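Local coordinates for minor structural protein 5 (Lactococcus phage Tuc2009, PDB 5E7T) that probably serves as an accessory baseplate component of the phage, with a domain related to carbohydrate-binding modules that may help in recognising the host cell surface, at residues Asp3-Ala15 with Trp203-Ser217. Sequence-based numbering, arbitrary orientation.
Sequences DKNYLHTAYANSA and WPKFVGTYVDTNPVS
The imidazole of His8 is enclosed by the loop that follows its partner strand: Thr213 to Ser217 curl around the ring while Tyr210 OH lies over one face, toward the rim. With CG anti to the carbonyl carbon (chi1 -59°), NE2 faces the loop carbonyls and makes one weak hydrogen bond, to Pro215 O. His8 CB sits over the Tyr210 ring, 3.9 Å from its centroid, in a CH-pi contact; the two ring planes meet obliquely at 34°. Tyr210 OH is in turn hydrogen-bonded to Ser218 N. Next door, Pro215 CA stands 3.6 Å from the centroid of the Tyr6 ring, almost on its normal, a second CH-pi contact. Strands 8-12 and 206-210 illustrate an antiparallel pair whose register is set by backbone bonds and whose ends are finished by side-chain packing; 8-12 is an outermost strand of a three-stranded sheet within this chain, completed by 225-228. His8, Ala10 and Ala12 form the hydrogen-bonded pairs with Tyr210, Gly208 and Phe206, respectively. A classic beta bulge, Lys205 and Phe206 opposite Ala12, closes the ladder there, its Lys205 N to Ala12 O bond weak. Beyond it Ser14 and Ala15 fold over the Phe206 ring, Ala15 N lying 3.6 Å above its centre.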
# COMPACT_ATOMS: atom_id res chain seq x y z
N ASP B 3 47.58 28.25 -62.53
CA ASP B 3 48.16 27.52 -61.40
C ASP B 3 47.16 27.01 -60.34
O ASP B 3 47.55 26.18 -59.52
CB ASP B 3 49.27 28.35 -60.73
CG ASP B 3 50.59 28.40 -61.48
OD1 ASP B 3 50.67 27.82 -62.59
OD2 ASP B 3 51.54 29.02 -60.96
N LYS B 4 45.89 27.49 -60.37
CA LYS B 4 44.87 27.09 -59.39
C LYS B 4 44.32 25.68 -59.65
O LYS B 4 43.78 25.37 -60.72
CB LYS B 4 43.73 28.11 -59.21
CG LYS B 4 43.18 28.78 -60.46
CD LYS B 4 42.35 30.00 -60.04
CE LYS B 4 41.85 30.85 -61.18
NZ LYS B 4 40.96 31.93 -60.68
N ASN B 5 44.50 24.83 -58.61
CA ASN B 5 44.13 23.42 -58.52
C ASN B 5 42.83 23.22 -57.76
O ASN B 5 42.65 23.79 -56.68
CB ASN B 5 45.26 22.62 -57.85
CG ASN B 5 45.99 23.27 -56.68
OD1 ASN B 5 45.58 24.29 -56.12
ND2 ASN B 5 47.10 22.67 -56.28
N TYR B 6 41.94 22.38 -58.32
CA TYR B 6 40.61 22.08 -57.76
C TYR B 6 40.43 20.58 -57.47
O TYR B 6 40.67 19.76 -58.36
CB TYR B 6 39.49 22.57 -58.70
CG TYR B 6 39.56 24.05 -59.01
CD1 TYR B 6 40.31 24.52 -60.08
CD2 TYR B 6 38.86 24.98 -58.24
CE1 TYR B 6 40.39 25.89 -60.37
CE2 TYR B 6 38.93 26.34 -58.52
CZ TYR B 6 39.69 26.79 -59.58
OH TYR B 6 39.76 28.13 -59.87
N LEU B 7 40.01 20.24 -56.22
CA LEU B 7 39.74 18.86 -55.83
C LEU B 7 38.30 18.53 -56.16
O LEU B 7 37.39 19.21 -55.67
CB LEU B 7 40.03 18.60 -54.35
CG LEU B 7 39.43 17.29 -53.79
CD1 LEU B 7 40.41 16.13 -53.90
CD2 LEU B 7 38.90 17.48 -52.38
N HIS B 8 38.09 17.49 -56.99
CA HIS B 8 36.77 17.05 -57.41
C HIS B 8 36.38 15.77 -56.72
O HIS B 8 37.09 14.77 -56.83
CB HIS B 8 36.66 16.93 -58.93
CG HIS B 8 36.95 18.22 -59.63
ND1 HIS B 8 38.13 18.42 -60.31
CD2 HIS B 8 36.23 19.37 -59.66
CE1 HIS B 8 38.09 19.66 -60.77
NE2 HIS B 8 36.95 20.26 -60.41
N THR B 9 35.25 15.82 -55.98
CA THR B 9 34.71 14.70 -55.21
C THR B 9 33.35 14.24 -55.75
O THR B 9 32.51 15.07 -56.11
CB THR B 9 34.69 15.04 -53.73
OG1 THR B 9 35.80 15.90 -53.42
CG2 THR B 9 34.75 13.81 -52.86
N ALA B 10 33.17 12.91 -55.86
CA ALA B 10 31.95 12.25 -56.36
C ALA B 10 31.70 10.95 -55.60
O ALA B 10 32.63 10.35 -55.08
CB ALA B 10 32.05 11.98 -57.85
N TYR B 11 30.43 10.52 -55.52
CA TYR B 11 30.02 9.35 -54.75
C TYR B 11 29.32 8.29 -55.61
O TYR B 11 28.74 8.63 -56.65
CB TYR B 11 29.14 9.81 -53.56
CG TYR B 11 29.86 10.77 -52.63
CD1 TYR B 11 29.90 12.14 -52.90
CD2 TYR B 11 30.55 10.31 -51.51
CE1 TYR B 11 30.63 13.01 -52.09
CE2 TYR B 11 31.26 11.18 -50.69
CZ TYR B 11 31.31 12.53 -50.99
OH TYR B 11 32.01 13.40 -50.19
N ALA B 12 29.39 7.00 -55.20
CA ALA B 12 28.80 5.85 -55.90
C ALA B 12 28.52 4.69 -54.95
O ALA B 12 28.93 4.73 -53.79
CB ALA B 12 29.72 5.39 -57.01
N ASN B 13 27.85 3.65 -55.46
CA ASN B 13 27.50 2.45 -54.69
C ASN B 13 28.18 1.18 -55.22
O ASN B 13 27.89 0.09 -54.72
CB ASN B 13 25.99 2.29 -54.57
CG ASN B 13 25.41 3.17 -53.48
OD1 ASN B 13 25.63 2.95 -52.27
ND2 ASN B 13 24.66 4.20 -53.88
N SER B 14 29.12 1.34 -56.18
CA SER B 14 29.90 0.25 -56.76
C SER B 14 31.36 0.65 -56.80
O SER B 14 31.64 1.84 -57.02
CB SER B 14 29.41 -0.07 -58.17
OG SER B 14 29.73 0.93 -59.12
N ALA B 15 32.28 -0.32 -56.63
CA ALA B 15 33.72 -0.07 -56.63
C ALA B 15 34.24 0.58 -57.93
O ALA B 15 35.18 1.36 -57.86
CB ALA B 15 34.47 -1.34 -56.30
N TRP B 203 23.11 5.15 -47.58
CA TRP B 203 24.07 6.17 -48.01
C TRP B 203 25.11 5.66 -49.02
O TRP B 203 25.40 4.46 -49.00
CB TRP B 203 24.76 6.79 -46.79
CG TRP B 203 23.82 7.49 -45.86
CD1 TRP B 203 23.27 6.99 -44.72
CD2 TRP B 203 23.28 8.82 -46.02
NE1 TRP B 203 22.44 7.93 -44.15
CE2 TRP B 203 22.44 9.06 -44.91
CE3 TRP B 203 23.44 9.83 -46.99
CZ2 TRP B 203 21.74 10.27 -44.76
CZ3 TRP B 203 22.74 11.02 -46.83
CH2 TRP B 203 21.92 11.24 -45.71
N PRO B 204 25.74 6.56 -49.84
CA PRO B 204 26.80 6.11 -50.75
C PRO B 204 27.91 5.36 -50.02
O PRO B 204 28.28 5.77 -48.91
CB PRO B 204 27.34 7.42 -51.33
CG PRO B 204 26.21 8.36 -51.25
CD PRO B 204 25.50 8.02 -49.99
N LYS B 205 28.42 4.27 -50.64
CA LYS B 205 29.46 3.38 -50.12
C LYS B 205 30.88 3.70 -50.59
O LYS B 205 31.84 3.41 -49.86
CB LYS B 205 29.14 1.90 -50.43
CG LYS B 205 28.21 1.28 -49.39
CD LYS B 205 27.42 0.09 -49.94
CE LYS B 205 26.17 -0.19 -49.11
NZ LYS B 205 25.03 0.68 -49.50
N PHE B 206 31.00 4.30 -51.80
CA PHE B 206 32.28 4.64 -52.45
C PHE B 206 32.45 6.13 -52.75
O PHE B 206 31.49 6.80 -53.10
CB PHE B 206 32.49 3.79 -53.72
CG PHE B 206 32.38 2.30 -53.49
CD1 PHE B 206 31.14 1.67 -53.49
CD2 PHE B 206 33.51 1.54 -53.22
CE1 PHE B 206 31.03 0.30 -53.21
CE2 PHE B 206 33.40 0.17 -52.94
CZ PHE B 206 32.16 -0.44 -52.94
N VAL B 207 33.69 6.63 -52.62
CA VAL B 207 34.07 8.01 -52.92
C VAL B 207 35.10 8.04 -54.08
O VAL B 207 36.01 7.22 -54.14
CB VAL B 207 34.52 8.80 -51.67
CG1 VAL B 207 35.82 8.28 -51.09
CG2 VAL B 207 34.61 10.29 -51.96
N GLY B 208 34.90 8.97 -54.99
CA GLY B 208 35.75 9.17 -56.15
C GLY B 208 36.38 10.54 -56.14
O GLY B 208 35.70 11.53 -55.87
N THR B 209 37.70 10.60 -56.40
CA THR B 209 38.45 11.85 -56.43
C THR B 209 39.42 11.96 -57.57
O THR B 209 39.98 10.96 -58.03
CB THR B 209 39.15 12.13 -55.10
OG1 THR B 209 39.58 10.91 -54.52
CG2 THR B 209 38.28 12.91 -54.14
N TYR B 210 39.60 13.20 -58.03
CA TYR B 210 40.53 13.66 -59.06
C TYR B 210 40.82 15.15 -58.80
O TYR B 210 40.02 15.81 -58.13
CB TYR B 210 40.09 13.30 -60.49
CG TYR B 210 39.17 14.27 -61.18
CD1 TYR B 210 39.68 15.35 -61.89
CD2 TYR B 210 37.80 14.05 -61.23
CE1 TYR B 210 38.84 16.23 -62.58
CE2 TYR B 210 36.95 14.92 -61.91
CZ TYR B 210 37.48 16.02 -62.58
OH TYR B 210 36.65 16.89 -63.25
N VAL B 211 41.98 15.64 -59.28
CA VAL B 211 42.44 17.01 -58.99
C VAL B 211 42.89 17.83 -60.21
O VAL B 211 42.84 17.37 -61.35
CB VAL B 211 43.58 16.98 -57.93
CG1 VAL B 211 43.03 16.78 -56.52
CG2 VAL B 211 44.63 15.92 -58.26
N ASP B 212 43.31 19.09 -59.91
CA ASP B 212 43.95 20.14 -60.73
C ASP B 212 43.20 20.66 -61.97
O ASP B 212 43.66 21.66 -62.55
CB ASP B 212 45.37 19.67 -61.18
CG ASP B 212 46.53 20.09 -60.30
OD1 ASP B 212 46.69 21.31 -60.07
OD2 ASP B 212 47.36 19.22 -59.94
N THR B 213 42.10 20.00 -62.40
CA THR B 213 41.43 20.45 -63.63
C THR B 213 40.68 21.78 -63.41
O THR B 213 40.96 22.51 -62.45
CB THR B 213 40.58 19.33 -64.29
OG1 THR B 213 39.35 19.16 -63.59
CG2 THR B 213 41.32 18.00 -64.45
N ASN B 214 39.76 22.12 -64.34
CA ASN B 214 38.93 23.33 -64.30
C ASN B 214 38.12 23.40 -62.98
O ASN B 214 38.06 22.39 -62.27
CB ASN B 214 38.02 23.38 -65.55
CG ASN B 214 37.10 22.20 -65.76
OD1 ASN B 214 37.24 21.13 -65.15
ND2 ASN B 214 36.19 22.34 -66.70
N PRO B 215 37.50 24.55 -62.59
CA PRO B 215 36.75 24.56 -61.32
C PRO B 215 35.53 23.64 -61.29
O PRO B 215 35.15 23.20 -60.22
CB PRO B 215 36.35 26.04 -61.14
CG PRO B 215 37.19 26.80 -62.12
CD PRO B 215 37.45 25.87 -63.25
N VAL B 216 34.94 23.33 -62.47
CA VAL B 216 33.77 22.46 -62.61
C VAL B 216 34.19 20.96 -62.66
O VAL B 216 35.23 20.63 -63.22
CB VAL B 216 32.84 22.90 -63.78
CG1 VAL B 216 33.55 22.85 -65.14
CG2 VAL B 216 31.53 22.12 -63.81
N SER B 217 33.39 20.09 -62.01
CA SER B 217 33.61 18.65 -61.84
C SER B 217 33.06 17.78 -62.98
O SER B 217 31.94 17.99 -63.44
CB SER B 217 33.01 18.18 -60.51
OG SER B 217 33.05 19.19 -59.51